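Local coordinates for protein phosphoribosylformylglycinamidine synthase, purS subunit (Thermotoga maritima, PDB 1VQ3) that is the small PurS subunit of phosphoribosylformylglycinamidine synthase, a small alpha/beta protein that assembles here as a four-chain complex, at residues I20-R25 and V85-E90. Sequence-based numbering, arbitrary orientation.
Sequences IDVQYR and VVEEYE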
ATOM      1  N   ILE C  20       8.365   1.316 -12.631  1.00 16.89           N
ATOM      2  CA  ILE C  20       8.409  -0.103 -12.213  1.00 16.86           C
ATOM      3  C   ILE C  20       9.124  -0.136 -10.861  1.00 16.33           C
ATOM      4  O   ILE C  20      10.305   0.261 -10.749  1.00 19.26           O
ATOM      5  CB  ILE C  20       9.147  -0.957 -13.218  1.00 19.69           C
ATOM      6  CG1 ILE C  20       8.688  -0.711 -14.680  1.00 21.01           C
ATOM      7  CG2 ILE C  20       9.064  -2.430 -12.825  1.00 20.55           C
ATOM      8  CD1 ILE C  20       9.688  -1.159 -15.699  1.00 24.81           C
ATOM      9  N   ASP C  21       8.408  -0.610  -9.848  1.00 16.75           N
ATOM     10  CA  ASP C  21       8.923  -0.812  -8.488  1.00 16.61           C
ATOM     11  C   ASP C  21       9.285  -2.299  -8.253  1.00 17.24           C
ATOM     12  O   ASP C  21       8.414  -3.143  -8.019  1.00 19.35           O
ATOM     13  CB  ASP C  21       7.876  -0.342  -7.501  1.00 18.98           C
ATOM     14  CG  ASP C  21       8.384  -0.207  -6.065  1.00 21.91           C
ATOM     15  OD1 ASP C  21       9.478  -0.662  -5.713  1.00 22.42           O
ATOM     16  OD2 ASP C  21       7.694   0.354  -5.204  1.00 21.43           O
ATOM     17  N   VAL C  22      10.583  -2.573  -8.291  1.00 17.97           N
ATOM     18  CA  VAL C  22      11.128  -3.912  -8.242  1.00 20.35           C
ATOM     19  C   VAL C  22      11.662  -4.102  -6.841  1.00 21.90           C
ATOM     20  O   VAL C  22      12.535  -3.345  -6.381  1.00 20.77           O
ATOM     21  CB  VAL C  22      12.326  -4.105  -9.219  1.00 22.03           C
ATOM     22  CG1 VAL C  22      12.737  -5.570  -9.251  1.00 22.81           C
ATOM     23  CG2 VAL C  22      11.956  -3.616 -10.614  1.00 20.91           C
ATOM     24  N   GLN C  23      11.134  -5.097  -6.151  1.00 17.95           N
ATOM     25  CA  GLN C  23      11.468  -5.308  -4.760  1.00 17.94           C
ATOM     26  C   GLN C  23      11.861  -6.751  -4.581  1.00 22.11           C
ATOM     27  O   GLN C  23      11.320  -7.605  -5.220  1.00 19.24           O
ATOM     28  CB  GLN C  23      10.265  -5.031  -3.865  1.00 20.26           C
ATOM     29  CG  GLN C  23       9.863  -3.580  -3.732  1.00 24.32           C
ATOM     30  CD  GLN C  23      10.886  -2.709  -2.949  1.00 22.84           C
ATOM     31  OE1 GLN C  23      11.503  -3.138  -1.973  1.00 30.18           O
ATOM     32  NE2 GLN C  23      11.022  -1.488  -3.377  1.00 22.97           N
ATOM     33  N   TYR C  24      12.773  -7.002  -3.665  1.00 21.59           N
ATOM     34  CA  TYR C  24      13.078  -8.360  -3.283  1.00 22.82           C
ATOM     35  C   TYR C  24      11.863  -9.003  -2.613  1.00 23.27           C
ATOM     36  O   TYR C  24      11.093  -8.349  -1.835  1.00 21.24           O
ATOM     37  CB  TYR C  24      14.268  -8.370  -2.337  1.00 21.31           C
ATOM     38  CG  TYR C  24      15.578  -8.066  -3.009  1.00 24.50           C
ATOM     39  CD1 TYR C  24      16.016  -8.806  -4.109  1.00 29.60           C
ATOM     40  CD2 TYR C  24      16.403  -7.095  -2.512  1.00 29.15           C
ATOM     41  CE1 TYR C  24      17.238  -8.559  -4.686  1.00 32.12           C
ATOM     42  CE2 TYR C  24      17.636  -6.842  -3.061  1.00 29.35           C
ATOM     43  CZ  TYR C  24      18.052  -7.563  -4.151  1.00 35.45           C
ATOM     44  OH  TYR C  24      19.272  -7.279  -4.701  1.00 34.17           O
ATOM     45  N   ARG C  25      11.647 -10.274  -2.926  1.00 21.95           N
ATOM     46  CA  ARG C  25      10.571 -10.980  -2.287  1.00 25.23           C
ATOM     47  C   ARG C  25      10.868 -11.077  -0.781  1.00 23.66           C
ATOM     48  O   ARG C  25      12.009 -10.963  -0.340  1.00 24.13           O
ATOM     49  CB  ARG C  25      10.377 -12.372  -2.874  1.00 26.28           C
ATOM     50  CG  ARG C  25      10.017 -12.410  -4.319  1.00 31.11           C
ATOM     51  CD  ARG C  25      10.087 -13.817  -4.888  1.00 36.06           C
ATOM     52  NE  ARG C  25       9.781 -13.829  -6.311  1.00 41.69           N
ATOM     53  CZ  ARG C  25       8.557 -13.720  -6.811  1.00 51.38           C
ATOM     54  NH1 ARG C  25       7.503 -13.596  -6.005  1.00 53.15           N
ATOM     55  NH2 ARG C  25       8.377 -13.725  -8.127  1.00 53.58           N
ATOM     56  N   VAL C  85      13.060 -15.063  -9.717  1.00 27.61           N
ATOM     57  CA  VAL C  85      13.324 -15.890  -8.551  1.00 27.11           C
ATOM     58  C   VAL C  85      13.357 -15.066  -7.272  1.00 25.90           C
ATOM     59  O   VAL C  85      12.740 -15.455  -6.264  1.00 26.23           O
ATOM     60  CB  VAL C  85      14.656 -16.693  -8.740  1.00 29.05           C
ATOM     61  CG1 VAL C  85      14.956 -17.589  -7.524  1.00 31.28           C
ATOM     62  CG2 VAL C  85      14.559 -17.553  -9.971  1.00 30.28           C
ATOM     63  N   VAL C  86      14.024 -13.910  -7.309  1.00 24.02           N
ATOM     64  CA  VAL C  86      14.225 -13.118  -6.097  1.00 23.36           C
ATOM     65  C   VAL C  86      13.485 -11.804  -6.006  1.00 23.90           C
ATOM     66  O   VAL C  86      13.510 -11.194  -4.933  1.00 21.42           O
ATOM     67  CB  VAL C  86      15.733 -12.878  -5.778  1.00 23.54           C
ATOM     68  CG1 VAL C  86      16.432 -14.198  -5.671  1.00 26.98           C
ATOM     69  CG2 VAL C  86      16.396 -12.014  -6.773  1.00 27.35           C
ATOM     70  N   GLU C  87      12.801 -11.409  -7.094  1.00 22.49           N
ATOM     71  CA  GLU C  87      12.143 -10.095  -7.158  1.00 22.86           C
ATOM     72  C   GLU C  87      10.719 -10.257  -7.588  1.00 23.69           C
ATOM     73  O   GLU C  87      10.343 -11.256  -8.238  1.00 24.52           O
ATOM     74  CB  GLU C  87      12.870  -9.140  -8.086  1.00 23.73           C
ATOM     75  CG  GLU C  87      14.180  -8.659  -7.466  1.00 18.67           C
ATOM     76  CD  GLU C  87      15.091  -7.969  -8.436  1.00 24.93           C
ATOM     77  OE1 GLU C  87      15.064  -8.334  -9.625  1.00 25.20           O
ATOM     78  OE2 GLU C  87      15.819  -7.041  -7.992  1.00 27.26           O
ATOM     79  N   GLU C  88       9.939  -9.257  -7.184  1.00 20.56           N
ATOM     80  CA  GLU C  88       8.579  -9.069  -7.614  1.00 21.80           C
ATOM     81  C   GLU C  88       8.496  -7.608  -8.054  1.00 21.10           C
ATOM     82  O   GLU C  88       9.394  -6.803  -7.760  1.00 18.10           O
ATOM     83  CB  GLU C  88       7.621  -9.358  -6.458  1.00 21.83           C
ATOM     84  CG  GLU C  88       7.811  -8.400  -5.289  1.00 24.20           C
ATOM     85  CD  GLU C  88       7.186  -8.878  -4.000  1.00 27.91           C
ATOM     86  OE1 GLU C  88       6.906 -10.080  -3.851  1.00 25.50           O
ATOM     87  OE2 GLU C  88       6.954  -8.019  -3.149  1.00 33.78           O
ATOM     88  N   TYR C  89       7.425  -7.247  -8.735  1.00 21.31           N
ATOM     89  CA  TYR C  89       7.356  -5.901  -9.302  1.00 20.05           C
ATOM     90  C   TYR C  89       5.964  -5.376  -9.481  1.00 21.74           C
ATOM     91  O   TYR C  89       5.019  -6.148  -9.695  1.00 18.15           O
ATOM     92  CB  TYR C  89       8.091  -5.853 -10.634  1.00 19.27           C
ATOM     93  CG  TYR C  89       7.423  -6.514 -11.833  1.00 20.13           C
ATOM     94  CD1 TYR C  89       7.501  -7.890 -12.035  1.00 19.16           C
ATOM     95  CD2 TYR C  89       6.756  -5.757 -12.778  1.00 24.56           C
ATOM     96  CE1 TYR C  89       6.967  -8.464 -13.140  1.00 23.87           C
ATOM     97  CE2 TYR C  89       6.175  -6.330 -13.883  1.00 22.62           C
ATOM     98  CZ  TYR C  89       6.315  -7.690 -14.076  1.00 23.34           C
ATOM     99  OH  TYR C  89       5.778  -8.287 -15.180  1.00 25.87           O
ATOM    100  N   GLU C  90       5.878  -4.035  -9.437  1.00 20.44           N
ATOM    101  CA  GLU C  90       4.653  -3.327  -9.635  1.00 18.66           C
ATOM    102  C   GLU C  90       4.895  -2.256 -10.659  1.00 17.88           C
ATOM    103  O   GLU C  90       5.931  -1.601 -10.613  1.00 20.10           O
ATOM    104  CB  GLU C  90       4.238  -2.643  -8.344  1.00 19.93           C
ATOM    105  CG  GLU C  90       3.769  -3.588  -7.282  1.00 19.13           C
ATOM    106  CD  GLU C  90       3.672  -2.926  -5.912  1.00 28.95           C
ATOM    107  OE1 GLU C  90       4.725  -2.732  -5.302  1.00 27.95           O
ATOM    108  OE2 GLU C  90       2.536  -2.639  -5.455  1.00 29.00           O
TER
HETATM  109  O   HOH W   1       7.048  -3.707  -5.559  1.00 24.77           O
HETATM  110  O   HOH W   2       8.723  -8.056  -1.102  1.00 46.11           O
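R25, just beyond the end of strand 15-24, lays its side chain along V85-E88, its chain extended from CG to NE, so that the guanidinium lies against the other backbone. One face receives CB of E88, while V85 O sits at the edge; its NH2 bonds P84 O. The E88 carboxylate stands almost perpendicular to the guanidinium (planes 86° apart), and with R25 NH1 and E88 OE1 4.2 Å apart any attraction is probably electrostatic, since the oxygen lies well out of the guanidinium plane and no N-H points at it.

Y24 and E87 run side by side, CD1 of the ring 3.8 Å from E87 CG, with V86 O at the ring edge. V22 meets the same glutamate obliquely: its CG1, anti to the backbone N, lies 3.5 Å from E87 CD. E87 OE1 is bonded by the backbone N of N83. Further along, I20 CG2 packs 4.0 Å from Y89 CD2, on the side covered by helix 66-81.

D21, Q23, E88 and E90 share the reverse face. There Q23 NE2 donates to the syn lone pair of D21 OD1 almost linearly (177°), and a third subunit adds S56, H58 and R92 around D21.

Straight backbone bonds set the register: Q23 N to E88 O and E88 N to Q23 O are both 2.9 Å, and D21 N to E90 O is 2.8 Å; the return bond from E90 N is more bent. Strand axes at 155° confirm an antiparallel pairing, which joins the central strand of PurS's three-stranded sheet to the outermost strand within this chain, whose Y89 makes backbone hydrogen bonds to a second subunit; the sheet is helix-packed on one face and subunit-covered on the other.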